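Side-chain contacts in carboxylic ester hydrolase (Aspergillus niger, PDB 7K4O), which hydrolyses ester bonds as a tannin acyl hydrolase (tannase), a secreted serine esterase that probably releases gallic acid from tannins: residues 522-525 / 530-533; 457-462 / 518-523; 247-252 / 259-264. All blocks are in the same frame, centred on the assembly; numbering follows the deposited sequence.

Contact 1 (522-525 / 530-533); sequences LWTN and MECV. With NAG (2-acetamido-2-deoxy-beta-D-glucopyranose), chain D.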
ATOM      1  N   LEU A 522      -1.626  -2.286 -24.455  1.00 33.18           N
ATOM      2  CA  LEU A 522      -2.031  -3.233 -25.530  1.00 33.55           C
ATOM      3  C   LEU A 522      -0.795  -3.501 -26.376  1.00 33.67           C
ATOM      4  O   LEU A 522      -0.147  -2.522 -26.824  1.00 36.20           O
ATOM      5  CB  LEU A 522      -3.155  -2.592 -26.333  1.00 35.73           C
ATOM      6  CG  LEU A 522      -3.771  -3.503 -27.399  1.00 39.92           C
ATOM      7  CD1 LEU A 522      -4.391  -4.708 -26.724  1.00 40.71           C
ATOM      8  CD2 LEU A 522      -4.791  -2.728 -28.237  1.00 40.97           C
ATOM      9  N   TRP A 523      -0.420  -4.764 -26.488  1.00 33.63           N
ATOM     10  CA  TRP A 523       0.740  -5.150 -27.334  1.00 36.88           C
ATOM     11  C   TRP A 523       0.252  -5.452 -28.756  1.00 38.20           C
ATOM     12  O   TRP A 523      -0.833  -6.054 -28.921  1.00 41.52           O
ATOM     13  CB  TRP A 523       1.508  -6.322 -26.754  1.00 36.44           C
ATOM     14  CG  TRP A 523       2.081  -6.077 -25.381  1.00 41.38           C
ATOM     15  CD1 TRP A 523       1.399  -6.068 -24.192  1.00 38.97           C
ATOM     16  CD2 TRP A 523       3.470  -5.922 -25.027  1.00 41.37           C
ATOM     17  NE1 TRP A 523       2.258  -5.891 -23.140  1.00 45.69           N
ATOM     18  CE2 TRP A 523       3.532  -5.781 -23.622  1.00 44.26           C
ATOM     19  CE3 TRP A 523       4.654  -5.842 -25.756  1.00 50.16           C
ATOM     20  CZ2 TRP A 523       4.737  -5.578 -22.941  1.00 52.98           C
ATOM     21  CZ3 TRP A 523       5.849  -5.650 -25.086  1.00 56.93           C
ATOM     22  CH2 TRP A 523       5.895  -5.503 -23.693  1.00 52.57           C
ATOM     23  N   THR A 524       1.062  -5.039 -29.724  1.00 45.96           N
ATOM     24  CA  THR A 524       0.857  -5.280 -31.179  1.00 48.96           C
ATOM     25  C   THR A 524       2.056  -6.056 -31.728  1.00 50.27           C
ATOM     26  O   THR A 524       3.078  -6.242 -31.006  1.00 42.93           O
ATOM     27  CB  THR A 524       0.635  -3.947 -31.894  1.00 51.45           C
ATOM     28  OG1 THR A 524       1.733  -3.090 -31.584  1.00 51.64           O
ATOM     29  CG2 THR A 524      -0.661  -3.274 -31.498  1.00 55.22           C
ATOM     30  N   ASN A 525       1.961  -6.496 -32.984  1.00 53.89           N
ATOM     31  CA  ASN A 525       3.122  -7.072 -33.710  1.00 47.96           C
ATOM     32  C   ASN A 525       3.582  -8.328 -32.979  1.00 47.20           C
ATOM     33  O   ASN A 525       4.774  -8.412 -32.579  1.00 48.96           O
ATOM     34  CB  ASN A 525       4.257  -6.055 -33.882  1.00 55.62           C
ATOM     35  CG  ASN A 525       3.838  -4.892 -34.765  1.00 63.05           C
ATOM     36  OD1 ASN A 525       3.234  -5.075 -35.816  1.00 75.91           O
ATOM     37  ND2 ASN A 525       4.097  -3.676 -34.330  1.00 60.92           N
ATOM     38  N   MET A 530       4.645  -2.473 -27.301  1.00 42.42           N
ATOM     39  CA  MET A 530       3.590  -2.079 -26.333  1.00 35.54           C
ATOM     40  C   MET A 530       3.112  -0.659 -26.628  1.00 36.95           C
ATOM     41  O   MET A 530       3.924   0.234 -26.867  1.00 37.27           O
ATOM     42  CB  MET A 530       4.113  -2.209 -24.904  1.00 37.02           C
ATOM     43  CG  MET A 530       2.965  -2.229 -23.927  1.00 37.37           C
ATOM     44  SD  MET A 530       3.471  -2.001 -22.237  1.00 36.66           S
ATOM     45  CE  MET A 530       3.485  -0.212 -22.185  1.00 37.82           C
ATOM     46  N   GLU A 531       1.806  -0.476 -26.670  1.00 31.57           N
ATOM     47  CA  GLU A 531       1.181   0.847 -26.773  1.00 35.81           C
ATOM     48  C   GLU A 531       0.333   1.081 -25.512  1.00 32.84           C
ATOM     49  O   GLU A 531      -0.045   0.102 -24.835  1.00 31.85           O
ATOM     50  CB  GLU A 531       0.291   0.899 -28.000  1.00 43.88           C
ATOM     51  CG  GLU A 531       1.028   0.434 -29.245  1.00 64.53           C
ATOM     52  CD  GLU A 531       0.187   0.432 -30.506  1.00 75.95           C
ATOM     53  OE1 GLU A 531       0.740   0.070 -31.568  1.00 92.80           O
ATOM     54  OE2 GLU A 531      -1.030   0.758 -30.418  1.00 82.93           O
ATOM     55  N   CYS A 532       0.108   2.340 -25.221  1.00 33.29           N
ATOM     56  CA  CYS A 532      -0.780   2.784 -24.122  1.00 30.71           C
ATOM     57  C   CYS A 532      -1.992   3.401 -24.792  1.00 30.90           C
ATOM     58  O   CYS A 532      -1.844   4.433 -25.443  1.00 35.24           O
ATOM     59  CB  CYS A 532      -0.038   3.743 -23.192  1.00 31.46           C
ATOM     60  SG  CYS A 532       1.350   2.955 -22.362  0.92 33.34           S
ATOM     61  N   VAL A 533      -3.146   2.763 -24.656  1.00 30.41           N
ATOM     62  CA  VAL A 533      -4.333   3.106 -25.473  1.00 31.76           C
ATOM     63  C   VAL A 533      -5.473   3.599 -24.601  1.00 29.92           C
ATOM     64  O   VAL A 533      -5.611   3.182 -23.457  1.00 31.37           O
ATOM     65  CB  VAL A 533      -4.790   1.926 -26.347  1.00 33.92           C
ATOM     66  CG1 VAL A 533      -3.641   1.424 -27.208  1.00 38.67           C
ATOM     67  CG2 VAL A 533      -5.388   0.816 -25.516  1.00 36.33           C
TER
HETATM   68  C1  NAG D   2      -7.845   8.802 -28.977  1.00 50.64           C
HETATM   69  C2  NAG D   2      -6.977   7.618 -29.313  1.00 46.67           C
HETATM   70  C3  NAG D   2      -6.696   7.567 -30.814  0.81 50.95           C
HETATM   71  C4  NAG D   2      -7.983   7.713 -31.603  0.81 54.29           C
HETATM   72  C5  NAG D   2      -8.730   8.970 -31.167  0.71 56.27           C
HETATM   73  C6  NAG D   2     -10.031   9.169 -31.936  1.00 53.79           C
HETATM   74  C7  NAG D   2      -5.222   6.666 -27.931  0.71 39.65           C
HETATM   75  C8  NAG D   2      -3.924   6.917 -27.236  0.75 42.07           C
HETATM   76  N2  NAG D   2      -5.695   7.703 -28.637  0.94 44.59           N
HETATM   77  O3  NAG D   2      -6.084   6.316 -31.131  0.78 49.79           O
HETATM   78  O4  NAG D   2      -7.642   7.817 -32.980  0.76 57.53           O
HETATM   79  O5  NAG D   2      -9.029   8.779 -29.774  0.93 51.34           O
HETATM   80  O6  NAG D   2     -10.906   8.098 -31.535  0.77 57.73           O
HETATM   81  O7  NAG D   2      -5.808   5.592 -27.802  0.93 36.47           O

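Contact 2 (457-462 / 518-523); sequences LYTVPG and PLRPLW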
ATOM      1  N   LEU A 457      -0.789   7.469 -11.855  1.00 22.63           N
ATOM      2  CA  LEU A 457      -1.216   6.174 -11.327  1.00 22.87           C
ATOM      3  C   LEU A 457      -0.934   5.082 -12.362  1.00 22.78           C
ATOM      4  O   LEU A 457      -1.288   5.265 -13.560  1.00 24.84           O
ATOM      5  CB  LEU A 457      -2.719   6.255 -11.023  1.00 22.12           C
ATOM      6  CG  LEU A 457      -3.393   4.935 -10.686  1.00 22.93           C
ATOM      7  CD1 LEU A 457      -2.846   4.306  -9.402  1.00 24.63           C
ATOM      8  CD2 LEU A 457      -4.895   5.168 -10.588  1.00 24.88           C
ATOM      9  N   TYR A 458      -0.381   3.985 -11.908  1.00 23.43           N
ATOM     10  CA  TYR A 458       0.059   2.882 -12.787  1.00 24.51           C
ATOM     11  C   TYR A 458      -0.379   1.554 -12.184  1.00 24.25           C
ATOM     12  O   TYR A 458      -0.058   1.278 -11.025  1.00 24.81           O
ATOM     13  CB  TYR A 458       1.581   2.905 -12.985  1.00 24.49           C
ATOM     14  CG  TYR A 458       2.162   4.223 -13.411  1.00 24.83           C
ATOM     15  CD1 TYR A 458       2.480   5.167 -12.452  1.00 24.88           C
ATOM     16  CD2 TYR A 458       2.458   4.519 -14.739  1.00 26.84           C
ATOM     17  CE1 TYR A 458       3.045   6.383 -12.779  1.00 24.76           C
ATOM     18  CE2 TYR A 458       3.028   5.739 -15.073  1.00 27.25           C
ATOM     19  CZ  TYR A 458       3.336   6.669 -14.097  1.00 28.34           C
ATOM     20  OH  TYR A 458       3.891   7.909 -14.378  1.00 29.47           O
ATOM     21  N   THR A 459      -1.063   0.699 -12.947  1.00 25.44           N
ATOM     22  CA  THR A 459      -1.274  -0.685 -12.478  1.00 24.22           C
ATOM     23  C   THR A 459      -0.131  -1.577 -12.939  1.00 24.83           C
ATOM     24  O   THR A 459       0.556  -1.251 -13.963  1.00 25.55           O
ATOM     25  CB  THR A 459      -2.665  -1.236 -12.849  1.00 27.67           C
ATOM     26  OG1 THR A 459      -2.735  -1.587 -14.235  1.00 28.79           O
ATOM     27  CG2 THR A 459      -3.782  -0.264 -12.496  1.00 27.41           C
ATOM     28  N   VAL A 460       0.122  -2.637 -12.197  1.00 25.94           N
ATOM     29  CA  VAL A 460       1.283  -3.524 -12.480  1.00 25.15           C
ATOM     30  C   VAL A 460       0.731  -4.875 -12.940  1.00 27.97           C
ATOM     31  O   VAL A 460       0.228  -5.667 -12.118  1.00 28.03           O
ATOM     32  CB  VAL A 460       2.207  -3.674 -11.268  1.00 24.99           C
ATOM     33  CG1 VAL A 460       3.481  -4.411 -11.655  1.00 27.17           C
ATOM     34  CG2 VAL A 460       2.520  -2.298 -10.654  1.00 27.15           C
ATOM     35  N   PRO A 461       0.899  -5.209 -14.242  1.00 27.90           N
ATOM     36  CA  PRO A 461       0.423  -6.493 -14.768  1.00 29.40           C
ATOM     37  C   PRO A 461       0.862  -7.697 -13.962  1.00 26.13           C
ATOM     38  O   PRO A 461       2.028  -7.863 -13.631  1.00 29.99           O
ATOM     39  CB  PRO A 461       1.041  -6.566 -16.183  1.00 30.70           C
ATOM     40  CG  PRO A 461       1.157  -5.137 -16.594  1.00 31.28           C
ATOM     41  CD  PRO A 461       1.484  -4.379 -15.302  1.00 27.87           C
ATOM     42  N   GLY A 462      -0.133  -8.526 -13.609  1.00 28.30           N
ATOM     43  CA  GLY A 462       0.067  -9.795 -12.886  1.00 29.17           C
ATOM     44  C   GLY A 462       0.556  -9.709 -11.450  1.00 28.32           C
ATOM     45  O   GLY A 462       0.626 -10.727 -10.788  1.00 28.49           O
ATOM     46  N   PRO A 518      -5.389   7.270 -17.425  1.00 23.94           N
ATOM     47  CA  PRO A 518      -6.375   6.231 -17.779  1.00 26.08           C
ATOM     48  C   PRO A 518      -6.105   5.415 -19.046  1.00 28.29           C
ATOM     49  O   PRO A 518      -6.999   4.681 -19.481  1.00 28.22           O
ATOM     50  CB  PRO A 518      -7.619   7.089 -18.023  1.00 25.14           C
ATOM     51  CG  PRO A 518      -7.081   8.348 -18.645  1.00 27.69           C
ATOM     52  CD  PRO A 518      -5.768   8.579 -17.930  1.00 25.86           C
ATOM     53  N   LEU A 519      -4.877   5.483 -19.549  1.00 27.74           N
ATOM     54  CA  LEU A 519      -4.469   4.616 -20.668  1.00 28.18           C
ATOM     55  C   LEU A 519      -4.289   3.200 -20.135  1.00 31.35           C
ATOM     56  O   LEU A 519      -3.967   2.985 -18.938  1.00 26.76           O
ATOM     57  CB  LEU A 519      -3.174   5.169 -21.293  1.00 28.29           C
ATOM     58  CG  LEU A 519      -3.272   6.603 -21.822  1.00 29.27           C
ATOM     59  CD1 LEU A 519      -1.901   7.074 -22.297  1.00 31.38           C
ATOM     60  CD2 LEU A 519      -4.291   6.700 -22.954  1.00 33.03           C
ATOM     61  N   ARG A 520      -4.468   2.209 -21.011  1.00 28.65           N
ATOM     62  CA  ARG A 520      -4.233   0.786 -20.686  1.00 26.79           C
ATOM     63  C   ARG A 520      -3.231   0.185 -21.673  1.00 29.72           C
ATOM     64  O   ARG A 520      -3.153   0.669 -22.817  1.00 31.08           O
ATOM     65  CB  ARG A 520      -5.511  -0.062 -20.797  1.00 26.61           C
ATOM     66  CG  ARG A 520      -6.753   0.442 -20.100  1.00 30.25           C
ATOM     67  CD  ARG A 520      -6.571   0.756 -18.638  1.00 27.80           C
ATOM     68  NE  ARG A 520      -6.076  -0.338 -17.837  1.00 28.92           N
ATOM     69  CZ  ARG A 520      -5.021  -0.235 -17.000  1.00 30.69           C
ATOM     70  NH1 ARG A 520      -4.339   0.906 -16.895  1.00 30.94           N
ATOM     71  NH2 ARG A 520      -4.671  -1.264 -16.286  1.00 31.09           N
ATOM     72  N   PRO A 521      -2.498  -0.880 -21.298  1.00 28.59           N
ATOM     73  CA  PRO A 521      -1.504  -1.477 -22.183  1.00 30.35           C
ATOM     74  C   PRO A 521      -2.159  -2.355 -23.252  1.00 33.09           C
ATOM     75  O   PRO A 521      -3.096  -3.071 -22.972  1.00 31.23           O
ATOM     76  CB  PRO A 521      -0.637  -2.326 -21.271  1.00 29.64           C
ATOM     77  CG  PRO A 521      -1.550  -2.666 -20.111  1.00 31.66           C
ATOM     78  CD  PRO A 521      -2.400  -1.435 -19.943  1.00 28.17           C
ATOM     79  N   LEU A 522      -1.626  -2.286 -24.455  1.00 33.18           N
ATOM     80  CA  LEU A 522      -2.031  -3.233 -25.530  1.00 33.55           C
ATOM     81  C   LEU A 522      -0.795  -3.501 -26.376  1.00 33.67           C
ATOM     82  O   LEU A 522      -0.147  -2.522 -26.824  1.00 36.20           O
ATOM     83  CB  LEU A 522      -3.155  -2.592 -26.333  1.00 35.73           C
ATOM     84  CG  LEU A 522      -3.771  -3.503 -27.399  1.00 39.92           C
ATOM     85  CD1 LEU A 522      -4.391  -4.708 -26.724  1.00 40.71           C
ATOM     86  CD2 LEU A 522      -4.791  -2.728 -28.237  1.00 40.97           C
ATOM     87  N   TRP A 523      -0.420  -4.764 -26.488  1.00 33.63           N
ATOM     88  CA  TRP A 523       0.740  -5.150 -27.334  1.00 36.88           C
ATOM     89  C   TRP A 523       0.252  -5.452 -28.756  1.00 38.20           C
ATOM     90  O   TRP A 523      -0.833  -6.054 -28.921  1.00 41.52           O
ATOM     91  CB  TRP A 523       1.508  -6.322 -26.754  1.00 36.44           C
ATOM     92  CG  TRP A 523       2.081  -6.077 -25.381  1.00 41.38           C
ATOM     93  CD1 TRP A 523       1.399  -6.068 -24.192  1.00 38.97           C
ATOM     94  CD2 TRP A 523       3.470  -5.922 -25.027  1.00 41.37           C
ATOM     95  NE1 TRP A 523       2.258  -5.891 -23.140  1.00 45.69           N
ATOM     96  CE2 TRP A 523       3.532  -5.781 -23.622  1.00 44.26           C
ATOM     97  CE3 TRP A 523       4.654  -5.842 -25.756  1.00 50.16           C
ATOM     98  CZ2 TRP A 523       4.737  -5.578 -22.941  1.00 52.98           C
ATOM     99  CZ3 TRP A 523       5.849  -5.650 -25.086  1.00 56.93           C
ATOM    100  CH2 TRP A 523       5.895  -5.503 -23.693  1.00 52.57           C
TER
HETATM  101  O   HOH W   1      -1.682   1.080 -15.747  1.00 28.41           O

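Contact 3 (247-252 / 259-264); sequences ETIAAC and VDWVVA. With CA (calcium ion), chain K.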
ATOM      1  N   GLU A 247      -7.491 -20.826 -14.515  1.00 39.30           N
ATOM      2  CA  GLU A 247      -8.257 -20.813 -15.796  1.00 38.54           C
ATOM      3  C   GLU A 247      -8.600 -19.402 -16.244  1.00 39.55           C
ATOM      4  O   GLU A 247      -8.763 -19.178 -17.475  1.00 38.40           O
ATOM      5  CB  GLU A 247      -9.538 -21.635 -15.652  1.00 43.21           C
ATOM      6  CG  GLU A 247      -9.245 -23.113 -15.509  1.00 43.12           C
ATOM      7  CD  GLU A 247      -8.612 -23.696 -16.772  1.00 48.76           C
ATOM      8  OE1 GLU A 247      -9.065 -23.384 -17.893  1.00 52.79           O
ATOM      9  OE2 GLU A 247      -7.652 -24.416 -16.629  1.00 54.17           O
ATOM     10  N   THR A 248      -8.768 -18.455 -15.288  1.00 38.22           N
ATOM     11  CA  THR A 248      -9.004 -17.038 -15.652  1.00 33.85           C
ATOM     12  C   THR A 248      -7.715 -16.498 -16.291  1.00 29.48           C
ATOM     13  O   THR A 248      -7.811 -15.807 -17.305  1.00 32.25           O
ATOM     14  CB  THR A 248      -9.488 -16.253 -14.420  1.00 35.55           C
ATOM     15  OG1 THR A 248     -10.676 -16.880 -13.901  1.00 34.27           O
ATOM     16  CG2 THR A 248      -9.755 -14.805 -14.750  1.00 36.84           C
ATOM     17  N   ILE A 249      -6.562 -16.817 -15.722  1.00 35.41           N
ATOM     18  CA  ILE A 249      -5.259 -16.351 -16.298  1.00 36.78           C
ATOM     19  C   ILE A 249      -5.156 -16.916 -17.729  1.00 40.23           C
ATOM     20  O   ILE A 249      -4.857 -16.152 -18.679  1.00 36.25           O
ATOM     21  CB  ILE A 249      -4.075 -16.752 -15.426  1.00 33.95           C
ATOM     22  CG1 ILE A 249      -4.063 -15.972 -14.098  1.00 35.56           C
ATOM     23  CG2 ILE A 249      -2.789 -16.556 -16.204  1.00 34.91           C
ATOM     24  CD1 ILE A 249      -3.118 -16.515 -13.077  1.00 35.71           C
ATOM     25  N   ALA A 250      -5.460 -18.205 -17.905  1.00 41.16           N
ATOM     26  CA  ALA A 250      -5.347 -18.861 -19.241  1.00 40.25           C
ATOM     27  C   ALA A 250      -6.265 -18.168 -20.241  1.00 39.45           C
ATOM     28  O   ALA A 250      -5.836 -17.896 -21.383  1.00 44.95           O
ATOM     29  CB  ALA A 250      -5.644 -20.345 -19.123  1.00 42.83           C
ATOM     30  N   ALA A 251      -7.478 -17.811 -19.828  1.00 38.45           N
ATOM     31  CA  ALA A 251      -8.490 -17.252 -20.747  1.00 37.52           C
ATOM     32  C   ALA A 251      -8.191 -15.782 -21.052  1.00 38.46           C
ATOM     33  O   ALA A 251      -8.639 -15.311 -22.087  1.00 37.60           O
ATOM     34  CB  ALA A 251      -9.882 -17.427 -20.180  1.00 41.77           C
ATOM     35  N   CYS A 252      -7.502 -15.043 -20.175  1.00 35.12           N
ATOM     36  CA  CYS A 252      -7.431 -13.557 -20.293  1.00 36.62           C
ATOM     37  C   CYS A 252      -6.007 -13.117 -20.640  1.00 32.62           C
ATOM     38  O   CYS A 252      -5.857 -11.948 -21.028  1.00 34.22           O
ATOM     39  CB  CYS A 252      -7.908 -12.912 -18.994  1.00 38.87           C
ATOM     40  SG  CYS A 252      -9.674 -13.200 -18.681  0.99 40.25           S
ATOM     41  N   VAL A 259       1.082 -13.024 -25.386  1.00 39.64           N
ATOM     42  CA  VAL A 259       0.948 -14.342 -24.729  1.00 40.57           C
ATOM     43  C   VAL A 259       2.194 -14.558 -23.885  1.00 41.45           C
ATOM     44  O   VAL A 259       3.265 -14.875 -24.430  1.00 40.49           O
ATOM     45  CB  VAL A 259       0.699 -15.477 -25.755  1.00 40.16           C
ATOM     46  CG1 VAL A 259       0.763 -16.832 -25.086  1.00 41.24           C
ATOM     47  CG2 VAL A 259      -0.626 -15.273 -26.456  1.00 42.20           C
ATOM     48  N   ASP A 260       2.059 -14.365 -22.577  1.00 37.82           N
ATOM     49  CA  ASP A 260       3.204 -14.378 -21.638  1.00 36.88           C
ATOM     50  C   ASP A 260       2.763 -14.911 -20.270  1.00 34.95           C
ATOM     51  O   ASP A 260       3.576 -14.887 -19.352  1.00 36.87           O
ATOM     52  CB  ASP A 260       3.809 -12.974 -21.530  1.00 39.92           C
ATOM     53  CG  ASP A 260       2.813 -11.892 -21.086  1.00 40.86           C
ATOM     54  OD1 ASP A 260       1.605 -12.198 -20.950  1.00 36.66           O
ATOM     55  OD2 ASP A 260       3.259 -10.704 -20.935  1.00 38.92           O
ATOM     56  N   TRP A 261       1.578 -15.495 -20.154  1.00 38.63           N
ATOM     57  CA  TRP A 261       1.011 -15.907 -18.847  1.00 35.79           C
ATOM     58  C   TRP A 261       1.050 -14.689 -17.862  1.00 30.34           C
ATOM     59  O   TRP A 261       1.463 -14.845 -16.725  1.00 32.59           O
ATOM     60  CB  TRP A 261       1.754 -17.123 -18.323  1.00 35.70           C
ATOM     61  CG  TRP A 261       0.938 -17.873 -17.316  1.00 42.87           C
ATOM     62  CD1 TRP A 261       1.100 -17.875 -15.959  1.00 39.16           C
ATOM     63  CD2 TRP A 261      -0.223 -18.682 -17.593  1.00 43.06           C
ATOM     64  NE1 TRP A 261       0.132 -18.651 -15.373  1.00 44.56           N
ATOM     65  CE2 TRP A 261      -0.689 -19.163 -16.346  1.00 46.43           C
ATOM     66  CE3 TRP A 261      -0.862 -19.099 -18.772  1.00 44.06           C
ATOM     67  CZ2 TRP A 261      -1.785 -20.025 -16.244  1.00 47.77           C
ATOM     68  CZ3 TRP A 261      -1.947 -19.946 -18.663  1.00 45.83           C
ATOM     69  CH2 TRP A 261      -2.402 -20.392 -17.418  1.00 43.74           C
ATOM     70  N   VAL A 262       0.642 -13.556 -18.373  1.00 32.90           N
ATOM     71  CA  VAL A 262       0.438 -12.326 -17.564  1.00 33.48           C
ATOM     72  C   VAL A 262      -0.830 -11.696 -18.060  1.00 30.10           C
ATOM     73  O   VAL A 262      -0.953 -11.405 -19.224  1.00 32.83           O
ATOM     74  CB  VAL A 262       1.622 -11.348 -17.664  1.00 34.92           C
ATOM     75  CG1 VAL A 262       1.384 -10.160 -16.716  1.00 36.28           C
ATOM     76  CG2 VAL A 262       2.937 -12.036 -17.341  1.00 32.45           C
ATOM     77  N   VAL A 263      -1.749 -11.421 -17.142  1.00 30.57           N
ATOM     78  CA  VAL A 263      -2.948 -10.630 -17.497  1.00 30.80           C
ATOM     79  C   VAL A 263      -2.708  -9.152 -17.183  1.00 34.14           C
ATOM     80  O   VAL A 263      -2.854  -8.750 -16.010  1.00 33.79           O
ATOM     81  CB  VAL A 263      -4.154 -11.209 -16.752  1.00 31.73           C
ATOM     82  CG1 VAL A 263      -5.406 -10.397 -17.022  1.00 32.17           C
ATOM     83  CG2 VAL A 263      -4.329 -12.682 -17.128  1.00 35.87           C
ATOM     84  N   ALA A 264      -2.402  -8.378 -18.212  1.00 30.26           N
ATOM     85  CA  ALA A 264      -2.196  -6.923 -18.107  1.00 30.13           C
ATOM     86  C   ALA A 264      -3.527  -6.219 -18.253  1.00 31.84           C
ATOM     87  O   ALA A 264      -3.561  -5.011 -18.041  1.00 30.10           O
ATOM     88  CB  ALA A 264      -1.238  -6.444 -19.169  1.00 31.73           C
TER
HETATM   89 CA    CA K 604      -0.614 -11.243 -21.578  0.97 33.25          CA
HETATM   90  O   HOH W   2       1.005  -9.291 -21.068  1.00 36.17           O

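Contact 1 (522-525 / 530-533)
Sulfur, methylene and indole meet where M530 lies across W523. The CB of M530 sits 3.6 Å from the centroid of the W523 six-membered ring and only 4° off its normal, a CH-pi contact over the face. CG of M530 follows the ring toward the indole nitrogen, 3.6 Å from W523 CE2. The chain then bends at chi3 (86°), and SD lies oblique to the same ring, 4.4 Å from its centroid, as a Met-aromatic contact. W523 also receives a cation-pi contact from K258, whose backbone carbonyl binds the nearby calcium ion.

Backbone bonding defines the motif, an antiparallel beta hairpin of strands 520-524 and 529-533 near the protein surface. L522 and E531 form a hydrogen-bonded pair: L522 N reaches E531 O at 2.9 Å, and E531 N returns to L522 O at 2.8 Å. W523 and M530 are the adjoining non-hydrogen-bonded pair; their side chains share one face of the hairpin, and those of L522 and E531 the other.

Polar contact between side chains is slighter. The extended chain of E531 crosses T524 at about a right angle, bringing OE1 3.3 Å from T524 OG1, a weak and unsettled contact because the hydroxyl has its stronger partner in T529. Apolar packing adds L522 CB against V533 CG1 at 4.1 Å, and a disulfide joins C532 to C515.

Contact 2 (457-462 / 518-523)
Three successive torsions of the same sign, each near -55°, coil the side chain of R520 back on itself and swing its guanidinium toward T459, although the bond from CA to CB does not aim there. On the other strand, a chi1 of 76° sets T459 OG1 between its own backbone N and carbonyl carbon, with CG2 beside the backbone N. The two side chains then meet at about a right angle, joined by a single direct hydrogen bond: R520 NH2 donates to T459 OG1 over 2.8 Å. The bond is fairly straight, 160° at the hydrogen, and the hydroxyl lies at the edge of the guanidinium, in its plane.

A water makes a second link beside the first. It accepts from R520 NH1 at 2.9 Å and from the backbone T459 N, also at 2.9 Å, so the arginine engages both the side chain and the main chain of one threonine. R520 NH1 has a further acceptor in L519 O, 2.9 Å away and tilted from the guanidinium plane.

T459 belongs to strand 455-460, an outermost strand of the mixed sheet at the heart of the alpha/beta-hydrolase fold, whereas R520 lies on strand 520-524, one arm of the surface hairpin. The CA atoms of the two residues are 8.8 Å apart, too far for backbone pairing, and the long arginine spans the gap.

Bonds and packing together hold the guanidinium. Its NE forms a salt bridge with D267, which probably balances the buried charge, and P521 CD lies 4.1 Å above one face. T459 OG1 is also hydrogen-bonded to D417, just after neighbouring strand 410-416.

Contact 3 (247-252 / 259-264)
The calcium-binding loop that follows helix 238-252 folds back here against the last turns of that helix, with W261 and V263 as its two apolar anchors. CG2 of I249 stands over the face of the W261 indole, 3.6 Å from the centroid of the six-membered ring and 21° off its normal. I249 CG2 comes within 3.4 Å of W261 CE2 at the ring fusion. With chi1 at -69°, CG2 of I249 lies opposite its backbone N and CG1 is left beside that N, which puts this methyl branch, not the longer one, on the ring. Farther along the indole, A250 CB packs at 3.7 Å from W261 CH2.

D260 and V262 flank the tryptophan and supply calcium ligands, D260 OD1 at 2.5 Å and the carbonyl V262 O at 2.4 Å. D253, D256 and K258 complete the protein part of the site, and a water bound to the ion also donates to D260 OD2. W261 N is hydrogen-bonded to D253.

V263 fills the next position, its CG2 4.0 Å from C252 CB and 3.8 Å from I249 O. C252 is itself disulfide-bonded to C269 on helix 266-272.

How the contacts relate
Burial and chemistry change together across this corner of the chain. Contact 1 is a surface hairpin, combining backbone bonds with sulfur and aromatic packing; contact 2 is buried and almost wholly polar; contact 3 is a largely buried apolar junction beside a metal site. Contacts 1 and 2 share L522 and W523 on strand 520-524, and V533 N probably bonds to R520 O between them. Contact 2 also touches contact 3 through packing, P461 CB lying 3.6 Å from V262 CG1. Contacts 1 and 3 do not meet directly, their nearest atoms being about 5 Å apart, yet W523 reaches calcium ligand K258 from the hairpin side.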